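Local coordinates for amidohydrolase 3 domain-containing protein (Pyrococcus furiosus, PDB 3ICJ) that is an uncharacterised zinc-binding member of the amidohydrolase family, which probably hydrolyses carbon-nitrogen bonds other than peptide bonds, at residues 134-139 against 212-217; 141-146 against 165-170; 235-240 against 491-496; 412-417 against 452-457. All blocks are in the same frame, centred on the assembly; numbering follows the deposited sequence.

Contact 1 of 4, residues 134-139 against 212-217; sequences GRIIFG and EKILTV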
loop_
_atom_site.group_PDB
_atom_site.type_symbol
_atom_site.label_atom_id
_atom_site.label_comp_id
_atom_site.label_asym_id
_atom_site.label_seq_id
_atom_site.Cartn_x
_atom_site.Cartn_y
_atom_site.Cartn_z
ATOM N N GLY A 134 17.354 -9.058 15.116
ATOM C CA GLY A 134 16.176 -9.839 15.527
ATOM C C GLY A 134 16.428 -11.175 16.233
ATOM O O GLY A 134 17.465 -11.827 16.023
ATOM N N ARG A 135 15.469 -11.587 17.071
ATOM C CA ARG A 135 15.473 -12.938 17.666
ATOM C C ARG A 135 15.407 -13.966 16.535
ATOM O O ARG A 135 15.946 -15.071 16.661
ATOM C CB ARG A 135 14.336 -13.134 18.688
ATOM C CG ARG A 135 12.996 -12.554 18.264
ATOM C CD ARG A 135 11.870 -12.761 19.286
ATOM N NE ARG A 135 10.595 -12.883 18.579
ATOM C CZ ARG A 135 10.125 -14.021 18.058
ATOM N NH1 ARG A 135 10.802 -15.157 18.175
ATOM N NH2 ARG A 135 8.972 -14.033 17.416
ATOM N N ILE A 136 14.750 -13.570 15.438
ATOM C CA ILE A 136 14.849 -14.225 14.124
ATOM C C ILE A 136 15.449 -13.228 13.120
ATOM O O ILE A 136 15.061 -12.056 13.104
ATOM C CB ILE A 136 13.469 -14.713 13.618
ATOM C CG1 ILE A 136 12.839 -15.656 14.646
ATOM C CG2 ILE A 136 13.604 -15.453 12.287
ATOM C CD1 ILE A 136 11.361 -15.527 14.754
ATOM N N ILE A 137 16.405 -13.694 12.307
ATOM C CA ILE A 137 17.032 -12.861 11.274
ATOM C C ILE A 137 16.418 -13.141 9.909
ATOM O O ILE A 137 16.584 -14.234 9.371
ATOM C CB ILE A 137 18.572 -13.075 11.174
ATOM C CG1 ILE A 137 19.255 -12.842 12.526
ATOM C CG2 ILE A 137 19.177 -12.151 10.110
ATOM C CD1 ILE A 137 20.623 -13.491 12.627
ATOM N N PHE A 138 15.730 -12.141 9.363
ATOM C CA PHE A 138 15.196 -12.173 8.005
ATOM C C PHE A 138 16.090 -11.362 7.080
ATOM O O PHE A 138 16.597 -10.313 7.460
ATOM C CB PHE A 138 13.756 -11.632 7.963
ATOM C CG PHE A 138 12.784 -12.442 8.788
ATOM C CD1 PHE A 138 12.289 -13.660 8.314
ATOM C CD2 PHE A 138 12.385 -12.004 10.046
ATOM C CE1 PHE A 138 11.394 -14.426 9.080
ATOM C CE2 PHE A 138 11.492 -12.759 10.823
ATOM C CZ PHE A 138 10.995 -13.974 10.334
ATOM N N GLY A 139 16.281 -11.868 5.867
ATOM C CA GLY A 139 17.110 -11.193 4.872
ATOM C C GLY A 139 16.666 -11.508 3.459
ATOM O O GLY A 139 15.788 -12.345 3.258
ATOM N N GLU A 212 1.638 -16.031 10.668
ATOM C CA GLU A 212 0.516 -16.399 11.525
ATOM C C GLU A 212 0.908 -17.070 12.848
ATOM O O GLU A 212 0.278 -16.814 13.874
ATOM C CB GLU A 212 -0.471 -17.285 10.758
ATOM C CG GLU A 212 -1.071 -16.609 9.532
ATOM C CD GLU A 212 -2.031 -17.505 8.764
ATOM O OE1 GLU A 212 -2.746 -16.979 7.892
ATOM O OE2 GLU A 212 -2.072 -18.727 9.024
ATOM N N LYS A 213 1.927 -17.929 12.816
ATOM C CA LYS A 213 2.341 -18.685 14.006
ATOM C C LYS A 213 3.560 -18.121 14.754
ATOM O O LYS A 213 3.518 -17.998 15.968
ATOM C CB LYS A 213 2.575 -20.167 13.672
ATOM C CG LYS A 213 2.817 -21.028 14.915
ATOM C CD LYS A 213 3.259 -22.451 14.609
ATOM C CE LYS A 213 3.502 -23.209 15.915
ATOM N NZ LYS A 213 4.011 -24.583 15.689
ATOM N N ILE A 214 4.631 -17.787 14.034
ATOM C CA ILE A 214 5.938 -17.487 14.659
ATOM C C ILE A 214 6.110 -16.036 15.143
ATOM O O ILE A 214 6.502 -15.804 16.294
ATOM C CB ILE A 214 7.099 -17.895 13.725
ATOM C CG1 ILE A 214 7.013 -19.392 13.425
ATOM C CG2 ILE A 214 8.453 -17.547 14.336
ATOM C CD1 ILE A 214 7.631 -19.771 12.111
ATOM N N LEU A 215 5.830 -15.069 14.269
ATOM C CA LEU A 215 5.835 -13.652 14.657
ATOM C C LEU A 215 4.782 -13.353 15.730
ATOM O O LEU A 215 3.714 -13.944 15.739
ATOM C CB LEU A 215 5.635 -12.755 13.435
ATOM C CG LEU A 215 6.723 -12.901 12.363
ATOM C CD1 LEU A 215 6.354 -12.102 11.130
ATOM C CD2 LEU A 215 8.099 -12.508 12.881
ATOM N N THR A 216 5.110 -12.460 16.654
ATOM C CA THR A 216 4.234 -12.158 17.789
ATOM C C THR A 216 3.566 -10.803 17.576
ATOM O O THR A 216 3.908 -10.085 16.628
ATOM C CB THR A 216 5.003 -12.123 19.136
ATOM O OG1 THR A 216 5.918 -11.015 19.138
ATOM C CG2 THR A 216 5.749 -13.427 19.388
ATOM N N VAL A 217 2.620 -10.465 18.454
ATOM C CA VAL A 217 1.990 -9.135 18.469
ATOM C C VAL A 217 3.048 -8.025 18.631
ATOM O O VAL A 217 3.027 -7.056 17.889
ATOM C CB VAL A 217 0.883 -9.027 19.549
ATOM C CG1 VAL A 217 0.444 -7.558 19.764
ATOM C CG2 VAL A 217 -0.305 -9.911 19.164
#

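Contact 2 of 4, residues 141-146 against 165-170; sequences GWDQDE and LYRRCF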
loop_
_atom_site.group_PDB
_atom_site.type_symbol
_atom_site.label_atom_id
_atom_site.label_comp_id
_atom_site.label_asym_id
_atom_site.label_seq_id
_atom_site.Cartn_x
_atom_site.Cartn_y
_atom_site.Cartn_z
ATOM N N GLY A 141 17.817 -10.992 -1.138
ATOM C CA GLY A 141 18.631 -10.467 -2.221
ATOM C C GLY A 141 19.918 -11.185 -2.578
ATOM O O GLY A 141 20.693 -10.668 -3.379
ATOM N N TRP A 142 20.165 -12.362 -1.998
ATOM C CA TRP A 142 21.329 -13.158 -2.403
ATOM C C TRP A 142 21.139 -13.825 -3.773
ATOM O O TRP A 142 20.018 -13.987 -4.257
ATOM C CB TRP A 142 21.718 -14.194 -1.338
ATOM C CG TRP A 142 20.658 -15.224 -1.012
ATOM C CD1 TRP A 142 19.780 -15.186 0.042
ATOM C CD2 TRP A 142 20.377 -16.451 -1.721
ATOM N NE1 TRP A 142 18.974 -16.300 0.033
ATOM C CE2 TRP A 142 19.316 -17.094 -1.035
ATOM C CE3 TRP A 142 20.920 -17.068 -2.862
ATOM C CZ2 TRP A 142 18.780 -18.330 -1.457
ATOM C CZ3 TRP A 142 20.377 -18.292 -3.287
ATOM C CH2 TRP A 142 19.325 -18.911 -2.579
ATOM N N ASP A 143 22.251 -14.231 -4.369
ATOM C CA ASP A 143 22.269 -14.849 -5.687
ATOM C C ASP A 143 23.445 -15.815 -5.677
ATOM O O ASP A 143 24.571 -15.421 -5.352
ATOM C CB ASP A 143 22.449 -13.758 -6.757
ATOM C CG ASP A 143 22.277 -14.265 -8.194
ATOM O OD1 ASP A 143 22.456 -15.470 -8.476
ATOM O OD2 ASP A 143 21.975 -13.420 -9.066
ATOM N N GLN A 144 23.181 -17.075 -6.028
ATOM C CA GLN A 144 24.209 -18.132 -6.007
ATOM C C GLN A 144 25.326 -17.939 -7.047
ATOM O O GLN A 144 26.418 -18.476 -6.878
ATOM C CB GLN A 144 23.582 -19.528 -6.135
ATOM C CG GLN A 144 23.064 -19.891 -7.531
ATOM C CD GLN A 144 21.643 -19.408 -7.803
ATOM O OE1 GLN A 144 21.003 -18.744 -6.974
ATOM N NE2 GLN A 144 21.140 -19.753 -8.975
ATOM N N ASP A 145 25.045 -17.174 -8.102
ATOM C CA ASP A 145 26.049 -16.817 -9.114
ATOM C C ASP A 145 27.061 -15.822 -8.566
ATOM O O ASP A 145 28.259 -15.956 -8.818
ATOM C CB ASP A 145 25.384 -16.239 -10.364
ATOM C CG ASP A 145 24.421 -17.213 -11.016
ATOM O OD1 ASP A 145 24.693 -18.434 -11.001
ATOM O OD2 ASP A 145 23.391 -16.751 -11.549
ATOM N N GLU A 146 26.566 -14.835 -7.815
ATOM C CA GLU A 146 27.412 -13.846 -7.140
ATOM C C GLU A 146 28.205 -14.467 -5.978
ATOM O O GLU A 146 29.334 -14.063 -5.701
ATOM C CB GLU A 146 26.565 -12.668 -6.645
ATOM C CG GLU A 146 25.863 -11.872 -7.751
ATOM C CD GLU A 146 24.848 -10.852 -7.221
ATOM O OE1 GLU A 146 24.317 -11.030 -6.103
ATOM O OE2 GLU A 146 24.570 -9.867 -7.936
ATOM N N LEU A 165 16.279 -16.480 4.659
ATOM C CA LEU A 165 16.868 -15.568 3.669
ATOM C C LEU A 165 16.328 -15.764 2.252
ATOM O O LEU A 165 16.574 -16.791 1.633
ATOM C CB LEU A 165 18.393 -15.723 3.641
ATOM C CG LEU A 165 19.166 -15.656 4.962
ATOM C CD1 LEU A 165 20.609 -16.089 4.747
ATOM C CD2 LEU A 165 19.116 -14.275 5.576
ATOM N N TYR A 166 15.595 -14.772 1.756
ATOM C CA TYR A 166 15.081 -14.810 0.391
ATOM C C TYR A 166 16.215 -14.768 -0.627
ATOM O O TYR A 166 17.252 -14.148 -0.390
ATOM C CB TYR A 166 14.115 -13.646 0.152
ATOM C CG TYR A 166 12.785 -13.801 0.851
ATOM C CD1 TYR A 166 11.756 -14.538 0.277
ATOM C CD2 TYR A 166 12.555 -13.211 2.087
ATOM C CE1 TYR A 166 10.538 -14.682 0.913
ATOM C CE2 TYR A 166 11.340 -13.350 2.731
ATOM C CZ TYR A 166 10.335 -14.086 2.140
ATOM O OH TYR A 166 9.124 -14.226 2.777
ATOM N N ARG A 167 16.010 -15.431 -1.760
ATOM C CA ARG A 167 16.774 -15.138 -2.967
ATOM C C ARG A 167 16.317 -13.831 -3.606
ATOM O O ARG A 167 15.268 -13.291 -3.254
ATOM C CB ARG A 167 16.649 -16.285 -3.972
ATOM C CG ARG A 167 17.739 -16.305 -5.031
ATOM C CD ARG A 167 17.496 -17.403 -6.053
ATOM N NE ARG A 167 18.477 -17.371 -7.134
ATOM C CZ ARG A 167 18.427 -16.534 -8.164
ATOM N NH1 ARG A 167 17.440 -15.653 -8.258
ATOM N NH2 ARG A 167 19.364 -16.575 -9.102
ATOM N N ARG A 168 17.110 -13.327 -4.545
ATOM C CA ARG A 168 16.775 -12.098 -5.253
ATOM C C ARG A 168 15.320 -12.105 -5.711
ATOM O O ARG A 168 14.574 -11.159 -5.455
ATOM C CB ARG A 168 17.703 -11.901 -6.454
ATOM C CG ARG A 168 18.824 -10.903 -6.214
ATOM C CD ARG A 168 19.732 -10.792 -7.427
ATOM N NE ARG A 168 19.010 -10.335 -8.611
ATOM C CZ ARG A 168 18.657 -11.123 -9.622
ATOM N NH1 ARG A 168 18.960 -12.414 -9.595
ATOM N NH2 ARG A 168 18.001 -10.622 -10.659
ATOM N N CYS A 169 14.923 -13.177 -6.389
ATOM C CA CYS A 169 13.631 -13.222 -7.062
ATOM C C CYS A 169 12.485 -13.179 -6.057
ATOM O O CYS A 169 11.351 -12.851 -6.408
ATOM C CB CYS A 169 13.523 -14.478 -7.930
ATOM S SG CYS A 169 14.088 -15.994 -7.124
ATOM N N PHE A 170 12.787 -13.512 -4.807
ATOM C CA PHE A 170 11.735 -13.830 -3.808
ATOM C C PHE A 170 10.918 -15.092 -4.142
ATOM O O PHE A 170 9.886 -15.346 -3.519
ATOM C CB PHE A 170 10.792 -12.638 -3.501
ATOM C CG PHE A 170 11.475 -11.455 -2.856
ATOM C CD1 PHE A 170 11.575 -11.363 -1.468
ATOM C CD2 PHE A 170 11.994 -10.422 -3.637
ATOM C CE1 PHE A 170 12.205 -10.264 -0.864
ATOM C CE2 PHE A 170 12.626 -9.319 -3.045
ATOM C CZ PHE A 170 12.728 -9.242 -1.653
#

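Contact 3 of 4, residues 235-240 against 491-496; sequences GVHSVG and RAEYII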
loop_
_atom_site.group_PDB
_atom_site.type_symbol
_atom_site.label_atom_id
_atom_site.label_comp_id
_atom_site.label_asym_id
_atom_site.label_seq_id
_atom_site.Cartn_x
_atom_site.Cartn_y
_atom_site.Cartn_z
ATOM N N GLY A 235 6.570 12.406 4.139
ATOM C CA GLY A 235 5.408 13.285 4.038
ATOM C C GLY A 235 4.046 12.615 3.896
ATOM O O GLY A 235 3.078 13.268 3.504
ATOM N N VAL A 236 3.967 11.320 4.213
ATOM C CA VAL A 236 2.719 10.560 4.144
ATOM C C VAL A 236 2.134 10.469 5.555
ATOM O O VAL A 236 2.764 9.908 6.477
ATOM C CB VAL A 236 2.936 9.107 3.561
ATOM C CG1 VAL A 236 1.618 8.320 3.500
ATOM C CG2 VAL A 236 3.610 9.157 2.192
ATOM N N HIS A 237 0.951 11.039 5.739
ATOM C CA HIS A 237 0.327 11.102 7.071
ATOM C C HIS A 237 -0.914 10.225 7.221
ATOM O O HIS A 237 -1.474 10.159 8.310
ATOM C CB HIS A 237 -0.070 12.541 7.422
ATOM C CG HIS A 237 1.082 13.472 7.642
ATOM N ND1 HIS A 237 0.937 14.663 8.320
ATOM C CD2 HIS A 237 2.372 13.430 7.228
ATOM C CE1 HIS A 237 2.097 15.299 8.347
ATOM N NE2 HIS A 237 2.981 14.578 7.677
ATOM N N SER A 238 -1.374 9.613 6.126
ATOM C CA SER A 238 -2.568 8.746 6.147
ATOM C C SER A 238 -2.379 7.600 5.165
ATOM O O SER A 238 -1.769 7.790 4.105
ATOM C CB SER A 238 -3.857 9.526 5.787
ATOM O OG SER A 238 -3.899 10.828 6.357
ATOM N N VAL A 239 -2.878 6.413 5.518
ATOM C CA VAL A 239 -2.697 5.215 4.703
ATOM C C VAL A 239 -3.957 4.364 4.678
ATOM O O VAL A 239 -4.713 4.317 5.656
ATOM C CB VAL A 239 -1.495 4.311 5.152
ATOM C CG1 VAL A 239 -0.158 5.025 4.953
ATOM C CG2 VAL A 239 -1.636 3.859 6.602
ATOM N N GLY A 240 -4.208 3.721 3.545
ATOM C CA GLY A 240 -5.143 2.608 3.533
ATOM C C GLY A 240 -4.282 1.398 3.787
ATOM O O GLY A 240 -3.412 1.064 2.967
ATOM N N ARG A 491 -9.059 18.013 8.447
ATOM C CA ARG A 491 -8.007 17.651 9.393
ATOM C C ARG A 491 -6.687 18.229 8.894
ATOM O O ARG A 491 -6.372 18.149 7.702
ATOM C CB ARG A 491 -7.884 16.140 9.545
ATOM C CG ARG A 491 -8.965 15.524 10.367
ATOM C CD ARG A 491 -9.042 14.046 10.104
ATOM N NE ARG A 491 -10.226 13.478 10.739
ATOM C CZ ARG A 491 -10.247 12.983 11.971
ATOM N NH1 ARG A 491 -11.376 12.500 12.468
ATOM N NH2 ARG A 491 -9.140 12.962 12.705
ATOM N N ALA A 492 -5.936 18.834 9.812
ATOM C CA ALA A 492 -4.755 19.597 9.438
ATOM C C ALA A 492 -3.550 18.680 9.281
ATOM O O ALA A 492 -2.713 18.591 10.175
ATOM C CB ALA A 492 -4.482 20.697 10.461
ATOM N N GLU A 493 -3.505 17.963 8.161
ATOM C CA GLU A 493 -2.353 17.146 7.806
ATOM C C GLU A 493 -1.666 17.888 6.677
ATOM O O GLU A 493 -2.190 17.986 5.568
ATOM C CB GLU A 493 -2.757 15.717 7.388
ATOM C CG GLU A 493 -3.579 14.929 8.418
ATOM C CD GLU A 493 -2.791 14.459 9.634
ATOM O OE1 GLU A 493 -1.565 14.710 9.725
ATOM O OE2 GLU A 493 -3.408 13.835 10.511
ATOM N N TYR A 494 -0.521 18.477 6.990
ATOM C CA TYR A 494 0.185 19.299 6.032
ATOM C C TYR A 494 1.658 19.002 6.053
ATOM O O TYR A 494 2.197 18.525 7.063
ATOM C CB TYR A 494 -0.045 20.799 6.314
ATOM C CG TYR A 494 0.471 21.262 7.670
ATOM C CD1 TYR A 494 1.783 21.719 7.827
ATOM C CD2 TYR A 494 -0.368 21.277 8.789
ATOM C CE1 TYR A 494 2.252 22.149 9.059
ATOM C CE2 TYR A 494 0.094 21.712 10.030
ATOM C CZ TYR A 494 1.399 22.146 10.157
ATOM O OH TYR A 494 1.848 22.571 11.385
ATOM N N ILE A 495 2.326 19.322 4.950
ATOM C CA ILE A 495 3.776 19.232 4.921
ATOM C C ILE A 495 4.339 20.571 4.445
ATOM O O ILE A 495 3.664 21.312 3.731
ATOM C CB ILE A 495 4.285 18.041 4.048
ATOM C CG1 ILE A 495 3.708 18.114 2.628
ATOM C CG2 ILE A 495 3.960 16.708 4.729
ATOM C CD1 ILE A 495 4.273 17.090 1.648
ATOM N N ILE A 496 5.559 20.879 4.873
ATOM C CA ILE A 496 6.210 22.152 4.554
ATOM C C ILE A 496 7.404 21.887 3.631
ATOM O O ILE A 496 8.266 21.068 3.933
ATOM C CB ILE A 496 6.659 22.909 5.838
ATOM C CG1 ILE A 496 5.457 23.137 6.777
ATOM C CG2 ILE A 496 7.365 24.237 5.490
ATOM C CD1 ILE A 496 5.835 23.618 8.175
#

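Contact 4 of 4, residues 412-417 against 452-457; sequences ERAKWA and RYVVDP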
loop_
_atom_site.group_PDB
_atom_site.type_symbol
_atom_site.label_atom_id
_atom_site.label_comp_id
_atom_site.label_asym_id
_atom_site.label_seq_id
_atom_site.Cartn_x
_atom_site.Cartn_y
_atom_site.Cartn_z
ATOM N N GLU A 412 -1.945 -4.746 -28.391
ATOM C CA GLU A 412 -3.348 -4.293 -28.349
ATOM C C GLU A 412 -3.868 -4.202 -26.910
ATOM O O GLU A 412 -4.447 -3.189 -26.520
ATOM C CB GLU A 412 -4.274 -5.173 -29.207
ATOM C CG GLU A 412 -4.038 -5.105 -30.722
ATOM C CD GLU A 412 -4.069 -3.686 -31.297
ATOM O OE1 GLU A 412 -4.986 -2.901 -30.960
ATOM O OE2 GLU A 412 -3.169 -3.363 -32.101
ATOM N N ARG A 413 -3.627 -5.238 -26.103
ATOM C CA ARG A 413 -4.134 -5.238 -24.726
ATOM C C ARG A 413 -3.314 -4.327 -23.806
ATOM O O ARG A 413 -3.780 -3.932 -22.749
ATOM C CB ARG A 413 -4.193 -6.665 -24.175
ATOM C CG ARG A 413 -5.152 -7.570 -24.938
ATOM C CD ARG A 413 -5.310 -8.896 -24.229
ATOM N NE ARG A 413 -4.101 -9.720 -24.343
ATOM C CZ ARG A 413 -4.009 -10.947 -23.852
ATOM N NH1 ARG A 413 -5.056 -11.475 -23.221
ATOM N NH2 ARG A 413 -2.886 -11.655 -23.995
ATOM N N ALA A 414 -2.101 -3.978 -24.228
ATOM C CA ALA A 414 -1.260 -3.016 -23.494
ATOM C C ALA A 414 -1.889 -1.621 -23.457
ATOM O O ALA A 414 -1.599 -0.816 -22.560
ATOM C CB ALA A 414 0.121 -2.963 -24.112
ATOM N N LYS A 415 -2.770 -1.341 -24.420
ATOM C CA LYS A 415 -3.585 -0.122 -24.402
ATOM C C LYS A 415 -4.548 -0.043 -23.196
ATOM O O LYS A 415 -4.990 1.042 -22.805
ATOM C CB LYS A 415 -4.371 0.019 -25.716
ATOM C CG LYS A 415 -3.493 0.254 -26.978
ATOM C CD LYS A 415 -4.334 0.117 -28.251
ATOM C CE LYS A 415 -3.454 0.283 -29.498
ATOM N NZ LYS A 415 -4.176 -0.177 -30.708
ATOM N N TRP A 416 -4.851 -1.189 -22.605
ATOM C CA TRP A 416 -5.717 -1.235 -21.426
ATOM C C TRP A 416 -4.984 -0.882 -20.134
ATOM O O TRP A 416 -5.614 -0.664 -19.099
ATOM C CB TRP A 416 -6.327 -2.639 -21.276
ATOM C CG TRP A 416 -7.164 -3.121 -22.466
ATOM C CD1 TRP A 416 -7.723 -2.355 -23.458
ATOM C CD2 TRP A 416 -7.563 -4.480 -22.739
ATOM N NE1 TRP A 416 -8.418 -3.155 -24.342
ATOM C CE2 TRP A 416 -8.346 -4.459 -23.918
ATOM C CE3 TRP A 416 -7.339 -5.711 -22.092
ATOM C CZ2 TRP A 416 -8.902 -5.626 -24.479
ATOM C CZ3 TRP A 416 -7.897 -6.878 -22.651
ATOM C CH2 TRP A 416 -8.664 -6.820 -23.839
ATOM N N ALA A 417 -3.656 -0.827 -20.187
ATOM C CA ALA A 417 -2.855 -0.806 -18.966
ATOM C C ALA A 417 -2.659 0.568 -18.340
ATOM O O ALA A 417 -2.274 1.513 -19.032
ATOM C CB ALA A 417 -1.496 -1.463 -19.205
ATOM N N ARG A 452 5.579 9.210 -17.435
ATOM C CA ARG A 452 5.639 7.865 -18.033
ATOM C C ARG A 452 4.262 7.335 -18.475
ATOM O O ARG A 452 3.234 7.781 -17.990
ATOM C CB ARG A 452 6.311 6.858 -17.074
ATOM C CG ARG A 452 7.813 7.119 -16.775
ATOM C CD ARG A 452 8.737 6.816 -17.986
ATOM N NE ARG A 452 8.522 5.471 -18.542
ATOM C CZ ARG A 452 9.173 4.373 -18.157
ATOM N NH1 ARG A 452 10.104 4.428 -17.203
ATOM N NH2 ARG A 452 8.900 3.208 -18.728
ATOM N N TYR A 453 4.274 6.370 -19.393
ATOM C CA TYR A 453 3.069 5.708 -19.922
ATOM C C TYR A 453 3.451 4.297 -20.398
ATOM O O TYR A 453 4.621 4.029 -20.678
ATOM C CB TYR A 453 2.467 6.539 -21.074
ATOM C CG TYR A 453 3.493 6.947 -22.099
ATOM C CD1 TYR A 453 3.859 6.079 -23.123
ATOM C CD2 TYR A 453 4.146 8.189 -22.018
ATOM C CE1 TYR A 453 4.834 6.424 -24.034
ATOM C CE2 TYR A 453 5.119 8.545 -22.954
ATOM C CZ TYR A 453 5.446 7.647 -23.957
ATOM O OH TYR A 453 6.400 7.963 -24.902
ATOM N N VAL A 454 2.477 3.394 -20.498
ATOM C CA VAL A 454 2.758 2.064 -21.030
ATOM C C VAL A 454 2.949 2.141 -22.541
ATOM O O VAL A 454 4.039 1.837 -23.052
ATOM C CB VAL A 454 1.689 1.029 -20.622
ATOM C CG1 VAL A 454 1.991 -0.332 -21.237
ATOM C CG2 VAL A 454 1.624 0.933 -19.101
ATOM N N VAL A 455 1.893 2.565 -23.239
ATOM C CA VAL A 455 1.921 2.798 -24.686
ATOM C C VAL A 455 1.274 4.126 -25.099
ATOM O O VAL A 455 1.689 4.719 -26.094
ATOM C CB VAL A 455 1.235 1.655 -25.490
ATOM C CG1 VAL A 455 2.142 0.424 -25.549
ATOM C CG2 VAL A 455 -0.141 1.317 -24.912
ATOM N N ASP A 456 0.285 4.606 -24.333
ATOM C CA ASP A 456 -0.451 5.809 -24.729
ATOM C C ASP A 456 -0.054 7.032 -23.909
ATOM O O ASP A 456 -0.409 7.130 -22.715
ATOM C CB ASP A 456 -1.970 5.558 -24.648
ATOM C CG ASP A 456 -2.811 6.779 -25.069
ATOM O OD1 ASP A 456 -2.288 7.769 -25.649
ATOM O OD2 ASP A 456 -4.018 6.733 -24.811
ATOM N N PRO A 457 0.666 7.996 -24.545
ATOM C CA PRO A 457 1.077 9.175 -23.778
ATOM C C PRO A 457 -0.110 9.991 -23.263
ATOM O O PRO A 457 0.037 10.731 -22.295
ATOM C CB PRO A 457 1.896 9.981 -24.775
ATOM C CG PRO A 457 2.327 8.979 -25.818
ATOM C CD PRO A 457 1.196 8.031 -25.919
HETATM O O HOH W 1 -0.198 4.278 -19.012
#

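Contact 1 of 4, residues 134-139 against 212-217
The start of strand 137-142, with the loop leading into it, packs against the junction between helices 200-214 and 217-233, where R135, I136 and F138 meet I214, L215 and T216. The R135 chain bends at chi3 (-149°), turning its guanidinium toward the end of the first helix, where R135 NH2 donates to the backbone oxygen I214 O at 3.2 Å. The bond is bent, with an N-H...O angle of 138°; the acceptor lies at the edge of the guanidinium plane, whereas the donor sits above the plane of the carbonyl. R135 NH2 also forms a salt bridge with D219, in the first turn of the following helix, so this one arginine links the end of one helix to the start of the next. Strand 137-142 lies in a six-stranded mixed sheet, between strands 114-115 and 163-167. T216 caps helix 217-233, and D219 accepts from T216 N. The methyl T216 CG2 lies 3.8 Å from R135 NH2, obliquely to the guanidinium. Deeper in, I136 and I214 cross nearly at right angles, and I136 CD1 meets I214 CG2 at 3.6 Å. F138 CE2 approaches L215 CD2 at 4.0 Å, while I136 CG2 from the same segment covers one face of the F138 ring, toward its rim. Y223 of helix 217-233 touches both F138 and L215, and M179 of helix 177-183 touches I136 and I214.

Contact 2 of 4, residues 141-146 against 165-170
R167 NE donates to Q144 OE1 at 2.9 Å, nearly straight at 162°, in the amide carbonyl plane and on a lone pair, with the oxygen at the edge of the guanidinium. D143 divides its carboxylate between two arginines: OD1 lies 3.3 Å from R167 NH2, well out of the guanidinium plane, so that this salt bridge is one of charge alone, and OD2 lies 3.2 Å from R168 NH1, the carboxylate and the R168 guanidinium planes only 17° apart. D143 OD1 also caps helix 144-147 by accepting from D145 N, placing the network at a helix N-terminus that would probably favour the carboxylate's negative charge. Strands 137-142 and 163-167 run parallel as neighbours in a mixed sheet, and W142 bridges R167 where they end; R168 N donates to W142 O at 3.0 Å. The indole of W142 turns back under this second strand because its CG stands between the backbone N and the carbonyl carbon (chi1 61°). W142 NE1 thereby donates to L165 O at 2.9 Å, approaching from above the carbonyl plane. R167, extended from CG to NE, crosses the indole at about a right angle, and its CG makes a CH-pi contact 3.8 Å from the centroid of the W142 six-membered ring. Along the indole's pyrrole side, L165 CB packs 3.9 Å from W142 CD1, and V174 of strand 172-175 touches both residues.

Contact 3 of 4, residues 235-240 against 491-496
A histidine-carboxylate pair with its two flat groups almost perpendicular joins H237 to E493, the ring and carboxylate planes standing 87° apart. H237 ND1 donates to E493 OE1 at 2.9 Å, with an N-H...O angle of 152°. The oxygen lies at the edge of the imidazole, near its plane, and receives the bond on its anti side, somewhat out of the carboxylate plane. E493 folds back at chi2 (-72°) to present this oxygen, while its OE2 has partners of its own in R289, by a salt bridge, and N264. Strand 236-244 pairs in parallel with strand 92-102, and both probably belong to the distorted (beta/alpha)8 barrel of the amidohydrolase fold; strand 92-102 holds the zinc ligand H101 near its end, with H103 just beyond, and strand 494-497 pairs with it antiparallel. Beyond the polar pair, H237 CE1 comes within 3.5 Å of Y494 O, and H237 NE2 lies 3.8 Å from I495 CG2, the methyl sitting obliquely to the ring. I495 CG2 is also 3.8 Å from G235 O. G235 closes helix 217-233 in a Schellman motif, with a positive phi, just before strand 236-244 begins. M94 of strand 92-102 touches I495, and A96 touches H237.

Contact 4 of 4, residues 412-417 against 452-457
A414 and A417 pack against V454 and V455, bringing the C-terminal end region of helix 405-413 up to the loop between helices 442-451 and 463-477. The methyls of V454 are divided between the two alanines: V454 CG2 packs 3.9 Å from A417 CB, and V454 CG1 lies 4.3 Å from A414 CB. V455 comes against the same turn, its CG1 4.2 Å from A414 CB. Its other methyl, V455 CG2, stands between the backbone N and the carbonyl carbon, and from there reaches A414 O at 3.5 Å and the aliphatic K415 CG at 4.1 Å. I405 of helix 405-413 touches both A417 and V454. The extended K415 chain ends in a salt bridge with E412 of the same segment, NZ to OE1. A water links the two backbones, accepting from V454 N at 3.2 Å and donating weakly to A417 O. Because methyl packing dominates and no direct polar bond joins the segments, the contact should depend mainly on burying A414 and A417 against the two valines and little on directional bonding.

Overall arrangement
Contacts 1 and 2 share strand 137-142 and lie on one mixed sheet, with centres about 20 Å apart; they touch where G139 O lies 2.9 Å from Y166 N, a probable hydrogen bond. Contact 3 lies on a different sheet, about 36 Å from contact 2 between centres. Both segments of contact 4 fall in sequence between those of contact 3, yet these two contacts stay about 20 Å apart at their nearest atoms. Contacts 1 to 3 lie away from the zinc site, although contact 3 borders strand 92-102, which carries the zinc ligand H101; the side chain of A417 in contact 4 is about 11 Å from that of H373, a ligand of the second zinc.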